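Local coordinates for methyltransferase-like protein of unknown function (Silicibacter pomeroyi DSS-3, PDB 3CVO), which is of unknown function but, as a Rossmann-fold member of the class I methyltransferase family, probably transfers methyl groups from S-adenosylmethionine, at residues Q9-E13 with M67-L71; H122-V128 with T145-L151. All blocks are in the same frame, centred on the assembly; numbering follows the deposited sequence.

Contact 1 (Q9-E13 with M67-L71). With EDO (1,2-ethanediol), chain Q.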
loop_
_atom_site.group_PDB
_atom_site.type_symbol
_atom_site.label_atom_id
_atom_site.label_comp_id
_atom_site.label_asym_id
_atom_site.label_seq_id
_atom_site.Cartn_x
_atom_site.Cartn_y
_atom_site.Cartn_z
ATOM N N GLN A 9 15.721 -36.127 -16.851
ATOM C CA GLN A 9 14.797 -36.458 -15.733
ATOM C C GLN A 9 15.188 -35.628 -14.533
ATOM O O GLN A 9 14.766 -35.928 -13.404
ATOM C CB GLN A 9 14.866 -37.948 -15.383
HETATM N N MSE A 10 16.055 -34.646 -14.814
HETATM C CA MSE A 10 16.418 -33.532 -13.910
HETATM C C MSE A 10 15.366 -32.412 -14.105
HETATM O O MSE A 10 15.613 -31.223 -14.359
HETATM C CB MSE A 10 17.839 -33.076 -14.192
HETATM C CG MSE A 10 18.087 -31.701 -13.793
HETATM SE SE MSE A 10 19.721 -31.556 -12.753
HETATM C CE MSE A 10 20.917 -31.384 -14.384
ATOM N N ARG A 11 14.153 -32.866 -13.948
ATOM C CA ARG A 11 12.981 -32.094 -14.292
ATOM C C ARG A 11 12.360 -31.460 -13.045
ATOM O O ARG A 11 12.314 -32.104 -12.007
ATOM C CB ARG A 11 12.032 -33.046 -15.005
ATOM C CG ARG A 11 10.607 -32.727 -14.960
ATOM C CD ARG A 11 9.858 -33.971 -15.442
ATOM N NE ARG A 11 8.603 -33.589 -16.038
ATOM C CZ ARG A 11 8.489 -33.183 -17.292
ATOM N NH1 ARG A 11 9.552 -33.132 -18.080
ATOM N NH2 ARG A 11 7.308 -32.834 -17.750
ATOM N N PRO A 12 11.925 -30.170 -13.120
ATOM C CA PRO A 12 11.264 -29.617 -11.937
ATOM C C PRO A 12 10.005 -30.384 -11.666
ATOM O O PRO A 12 9.206 -30.614 -12.561
ATOM C CB PRO A 12 10.941 -28.159 -12.326
ATOM C CG PRO A 12 11.930 -27.835 -13.397
ATOM C CD PRO A 12 12.207 -29.135 -14.129
ATOM N N GLU A 13 9.845 -30.768 -10.421
ATOM C CA GLU A 13 8.713 -31.594 -10.035
ATOM C C GLU A 13 7.583 -30.745 -9.492
ATOM O O GLU A 13 7.797 -29.775 -8.797
ATOM C CB GLU A 13 9.123 -32.631 -8.975
HETATM N N MSE A 67 15.534 -22.585 -13.859
HETATM C CA MSE A 67 14.285 -22.766 -14.622
HETATM C C MSE A 67 14.509 -22.342 -16.076
HETATM O O MSE A 67 14.047 -22.995 -17.022
HETATM C CB MSE A 67 13.144 -21.965 -13.990
HETATM C CG MSE A 67 12.694 -22.507 -12.655
HETATM SE SE MSE A 67 11.973 -24.288 -12.745
HETATM C CE MSE A 67 10.640 -24.038 -14.173
ATOM N N LYS A 68 15.267 -21.256 -16.252
ATOM C CA LYS A 68 15.553 -20.754 -17.593
ATOM C C LYS A 68 16.403 -21.759 -18.366
ATOM O O LYS A 68 16.190 -22.053 -19.556
ATOM C CB LYS A 68 16.239 -19.397 -17.529
ATOM C CG LYS A 68 15.296 -18.256 -17.081
ATOM C CD LYS A 68 16.022 -16.936 -17.052
ATOM C CE LYS A 68 15.094 -15.830 -16.620
ATOM N NZ LYS A 68 15.857 -14.591 -16.284
ATOM N N ALA A 69 17.391 -22.281 -17.672
ATOM C CA ALA A 69 18.273 -23.275 -18.255
ATOM C C ALA A 69 17.479 -24.519 -18.643
ATOM O O ALA A 69 17.644 -25.092 -19.717
ATOM C CB ALA A 69 19.431 -23.623 -17.277
ATOM N N TRP A 70 16.605 -24.925 -17.754
ATOM C CA TRP A 70 15.768 -26.078 -18.021
ATOM C C TRP A 70 14.962 -25.881 -19.307
ATOM O O TRP A 70 14.873 -26.783 -20.138
ATOM C CB TRP A 70 14.820 -26.379 -16.852
ATOM C CG TRP A 70 14.280 -27.732 -17.000
ATOM C CD1 TRP A 70 14.903 -28.907 -16.668
ATOM C CD2 TRP A 70 13.064 -28.086 -17.617
ATOM N NE1 TRP A 70 14.116 -29.966 -16.989
ATOM C CE2 TRP A 70 12.981 -29.497 -17.590
ATOM C CE3 TRP A 70 12.021 -27.355 -18.171
ATOM C CZ2 TRP A 70 11.890 -30.185 -18.095
ATOM C CZ3 TRP A 70 10.937 -28.035 -18.676
ATOM C CH2 TRP A 70 10.868 -29.431 -18.625
ATOM N N LEU A 71 14.407 -24.677 -19.461
ATOM C CA LEU A 71 13.436 -24.367 -20.517
ATOM C C LEU A 71 14.161 -24.214 -21.835
ATOM O O LEU A 71 13.618 -24.510 -22.903
ATOM C CB LEU A 71 12.603 -23.111 -20.189
ATOM C CG LEU A 71 11.552 -23.311 -19.111
ATOM C CD1 LEU A 71 10.919 -21.954 -18.668
ATOM C CD2 LEU A 71 10.472 -24.275 -19.634
HETATM C C1 EDO Q . 5.386 -31.546 -14.420
HETATM O O1 EDO Q . 4.982 -32.784 -15.017
HETATM C C2 EDO Q . 6.459 -31.853 -13.406
HETATM O O2 EDO Q . 7.701 -31.710 -14.092
#
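P12 lays the CD edge of its pyrrolidine ring on the indole of W70, and the two rings show how a proline can be set on a tryptophan by a single methylene. CD stands 3.5 Å from the centroid of the W70 five-membered ring and only 7° off the ring normal, a CH-pi contact over the face. W70 can offer that face because its CG is anti to the backbone N (chi1 -164°), which carries the indole out from helix 61-73 toward the loop of residues 9-13. At the next corner of the proline, CG packs on the selenium of M67, with P12 CG and M67 SE 3.6 Å apart. M67 is a selenomethionine whose chain bends at both chi2 and chi3, and the bend brings its selenium up to the loop.

The arrangement is plain surface packing: the segment ahead of helix 18-30 lies against one of the helices flanking the Rossmann-type sheet, and V44 of helix 41-47 also touches P12, R11 and W70. M10 sits at the centre of an inverse gamma turn, and its carbonyl O comes to 3.3 Å from W70 NE1. R11, extended from CG to NE, passes obliquely by the indole, its guanidinium plane 77° from the ring plane and its NH1 3.8 Å from W70 CZ2. The charge of R11 is met elsewhere, by a salt bridge from NH2 to E48, while a 1,2-ethanediol, probably from the crystallisation liquor, is modelled beside R11 NE and P12 O, its O2 too close to P12 O for the placement to be relied on.

Contact 2 (H122-V128 with T145-L151). With EDO (1,2-ethanediol), chain J.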
loop_
_atom_site.group_PDB
_atom_site.type_symbol
_atom_site.label_atom_id
_atom_site.label_comp_id
_atom_site.label_asym_id
_atom_site.label_seq_id
_atom_site.Cartn_x
_atom_site.Cartn_y
_atom_site.Cartn_z
ATOM N N HIS A 122 -3.625 -10.006 -20.011
ATOM C CA HIS A 122 -4.537 -10.317 -18.909
ATOM C C HIS A 122 -4.631 -11.835 -18.727
ATOM O O HIS A 122 -4.933 -12.575 -19.662
ATOM C CB HIS A 122 -5.958 -9.757 -19.146
ATOM C CG HIS A 122 -6.800 -9.693 -17.914
ATOM N ND1 HIS A 122 -7.202 -10.814 -17.212
ATOM C CD2 HIS A 122 -7.364 -8.633 -17.285
ATOM C CE1 HIS A 122 -7.949 -10.435 -16.184
ATOM N NE2 HIS A 122 -8.047 -9.119 -16.199
ATOM N N PRO A 123 -4.404 -12.299 -17.505
ATOM C CA PRO A 123 -4.451 -13.744 -17.257
ATOM C C PRO A 123 -5.848 -14.263 -17.275
ATOM O O PRO A 123 -6.821 -13.507 -17.082
ATOM C CB PRO A 123 -3.856 -13.906 -15.846
ATOM C CG PRO A 123 -3.397 -12.611 -15.430
ATOM C CD PRO A 123 -3.861 -11.541 -16.373
ATOM N N ASP A 124 -5.915 -15.557 -17.542
ATOM C CA ASP A 124 -7.136 -16.347 -17.409
ATOM C C ASP A 124 -7.108 -17.134 -16.121
ATOM O O ASP A 124 -8.130 -17.347 -15.503
ATOM C CB ASP A 124 -7.249 -17.295 -18.573
ATOM C CG ASP A 124 -7.354 -16.560 -19.900
ATOM O OD1 ASP A 124 -8.170 -15.624 -19.958
ATOM O OD2 ASP A 124 -6.629 -16.904 -20.859
ATOM N N VAL A 125 -5.908 -17.568 -15.748
ATOM C CA VAL A 125 -5.663 -18.263 -14.473
ATOM C C VAL A 125 -4.451 -17.680 -13.788
ATOM O O VAL A 125 -3.477 -17.294 -14.413
ATOM C CB VAL A 125 -5.493 -19.824 -14.655
ATOM C CG1 VAL A 125 -4.198 -20.153 -15.394
ATOM C CG2 VAL A 125 -5.499 -20.517 -13.308
ATOM N N VAL A 126 -4.562 -17.557 -12.471
ATOM C CA VAL A 126 -3.438 -17.154 -11.611
ATOM C C VAL A 126 -3.176 -18.223 -10.578
ATOM O O VAL A 126 -4.075 -18.707 -9.865
ATOM C CB VAL A 126 -3.700 -15.803 -10.875
ATOM C CG1 VAL A 126 -2.526 -15.416 -9.905
ATOM C CG2 VAL A 126 -3.983 -14.693 -11.907
ATOM N N LEU A 127 -1.912 -18.587 -10.490
ATOM C CA LEU A 127 -1.465 -19.498 -9.439
ATOM C C LEU A 127 -0.643 -18.774 -8.381
ATOM O O LEU A 127 0.330 -18.116 -8.681
ATOM C CB LEU A 127 -0.591 -20.608 -10.032
ATOM C CG LEU A 127 0.068 -21.534 -8.997
ATOM C CD1 LEU A 127 -1.005 -22.348 -8.209
ATOM C CD2 LEU A 127 1.119 -22.480 -9.626
ATOM N N VAL A 128 -1.114 -18.895 -7.148
ATOM C CA VAL A 128 -0.446 -18.329 -5.982
ATOM C C VAL A 128 0.336 -19.455 -5.278
ATOM O O VAL A 128 -0.226 -20.319 -4.580
ATOM C CB VAL A 128 -1.420 -17.558 -5.052
ATOM C CG1 VAL A 128 -0.733 -17.148 -3.738
ATOM C CG2 VAL A 128 -1.999 -16.322 -5.780
ATOM N N THR A 145 -9.370 -6.874 -14.666
ATOM C CA THR A 145 -10.480 -6.146 -15.295
ATOM C C THR A 145 -11.572 -7.029 -15.843
ATOM O O THR A 145 -12.613 -6.539 -16.255
ATOM C CB THR A 145 -9.980 -5.158 -16.377
ATOM O OG1 THR A 145 -9.186 -5.860 -17.353
ATOM C CG2 THR A 145 -9.127 -4.046 -15.711
ATOM N N ARG A 146 -11.347 -8.331 -15.787
ATOM C CA ARG A 146 -12.375 -9.359 -16.039
ATOM C C ARG A 146 -12.110 -10.579 -15.107
ATOM O O ARG A 146 -11.020 -10.697 -14.529
ATOM C CB ARG A 146 -12.343 -9.752 -17.519
ATOM C CG ARG A 146 -11.051 -10.376 -17.976
ATOM C CD ARG A 146 -11.171 -10.806 -19.460
ATOM N NE ARG A 146 -9.880 -11.253 -19.994
ATOM C CZ ARG A 146 -9.354 -12.455 -19.781
ATOM N NH1 ARG A 146 -9.984 -13.364 -19.055
ATOM N NH2 ARG A 146 -8.193 -12.743 -20.303
ATOM N N PRO A 147 -13.107 -11.455 -14.920
ATOM C CA PRO A 147 -12.958 -12.563 -13.983
ATOM C C PRO A 147 -11.840 -13.505 -14.355
ATOM O O PRO A 147 -11.547 -13.720 -15.534
ATOM C CB PRO A 147 -14.293 -13.291 -14.065
ATOM C CG PRO A 147 -15.236 -12.248 -14.470
ATOM C CD PRO A 147 -14.486 -11.365 -15.428
ATOM N N VAL A 148 -11.206 -14.014 -13.314
ATOM C CA VAL A 148 -10.201 -15.086 -13.424
ATOM C C VAL A 148 -10.424 -16.218 -12.424
ATOM O O VAL A 148 -11.173 -16.103 -11.430
ATOM C CB VAL A 148 -8.764 -14.551 -13.285
ATOM C CG1 VAL A 148 -8.515 -13.410 -14.257
ATOM C CG2 VAL A 148 -8.450 -14.125 -11.855
ATOM N N THR A 149 -9.794 -17.348 -12.735
ATOM C CA THR A 149 -9.584 -18.403 -11.751
ATOM C C THR A 149 -8.269 -18.161 -11.066
ATOM O O THR A 149 -7.252 -17.892 -11.703
ATOM C CB THR A 149 -9.552 -19.804 -12.401
ATOM O OG1 THR A 149 -10.814 -20.042 -12.998
ATOM C CG2 THR A 149 -9.247 -20.906 -11.361
ATOM N N LEU A 150 -8.325 -18.214 -9.746
ATOM C CA LEU A 150 -7.120 -18.159 -8.898
ATOM C C LEU A 150 -6.996 -19.435 -8.114
ATOM O O LEU A 150 -7.917 -19.915 -7.470
ATOM C CB LEU A 150 -7.107 -16.905 -7.991
ATOM C CG LEU A 150 -5.777 -16.734 -7.239
ATOM C CD1 LEU A 150 -5.375 -15.248 -7.171
ATOM C CD2 LEU A 150 -5.776 -17.339 -5.856
ATOM N N LEU A 151 -5.832 -20.053 -8.232
ATOM C CA LEU A 151 -5.512 -21.265 -7.494
ATOM C C LEU A 151 -4.493 -20.902 -6.417
ATOM O O LEU A 151 -3.446 -20.318 -6.692
ATOM C CB LEU A 151 -4.922 -22.331 -8.424
ATOM C CG LEU A 151 -5.708 -22.743 -9.673
ATOM C CD1 LEU A 151 -4.919 -23.719 -10.544
ATOM C CD2 LEU A 151 -7.120 -23.273 -9.288
HETATM C C1 EDO J . -5.247 -8.977 -22.985
HETATM O O1 EDO J . -4.663 -7.913 -22.211
HETATM C C2 EDO J . -4.306 -9.405 -24.105
HETATM O O2 EDO J . -4.436 -10.823 -24.303
HETATM O O HOH W 1 -5.506 -12.391 -22.095
#
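Strands 125-128 and 148-151 run parallel, 18° apart, and pair V125 with T149, V126 with L150 and L127 with L151 through backbone bonds from T149 N to D124 O, V126 N to T149 O, L151 N to V126 O and V128 N to L151 O. V126 and L150 share one face of the sheet, where L150 CD1 touches V126 CG1 at 4.0 Å and V128 CG2 at 3.8 Å, and T140 of helix 133-143 packs on both. V125, L127 and L151 lie on the other face, toward helix 18-30; there L127 CD1 meets L151 CB at 3.9 Å.

Ahead of the strands, side chains of H122, D124 and R146 take over the contact. With its CG anti to the backbone N, H122 points its ring at 145-151 and is fixed at both nitrogens: NE2 accepts from T145 N at 3.0 Å, 1° out of the ring plane, and ND1 donates to P123 O of its own segment at 2.7 Å, on a carbonyl lone pair. R146, extended from CG to NE, slides past this ring in the opposite direction on its way to D124, CG over its face and the guanidinium over ND1, the planes 30° apart. NH1 and NH2 of R146 both reach D124 OD1 end-on in a salt bridge, NH1 nearly along the C-O axis and NH2, 2.9 Å from OD1, from above the carboxylate plane. D124 OD2 turns instead to the backbone N atoms of E32 and V33, where strand 33-37 begins. An alanine at H122 would remove the imidazole, and T145 N would probably lose its acceptor and R146 the flat surface that steadies its guanidinium. Joined through helix 133-143, the two strands make the beta-alpha-beta unit characteristic of the Rossmann-like fold of class I methyltransferases.

In the fold
From the first modelled residues the chain passes through contact 1, whose partner lies more than fifty residues on, so that 9-13 and 67-71 close a loop holding helix 18-30, strands 33-37 and 53-58 and helix 41-47. Contact 2 opens only after that loop has closed: the two stand in series, neither nested nor crossed. Its shorter loop holds little but helix 133-143. Contact 1 fastens the N-terminal segment to a helix at the surface, whereas contact 2 joins neighbouring strands within the sheet. Their centres are 25 Å apart and they do not touch; strand 33-37, inside the first loop, pairs with 125-128 and so links both regions.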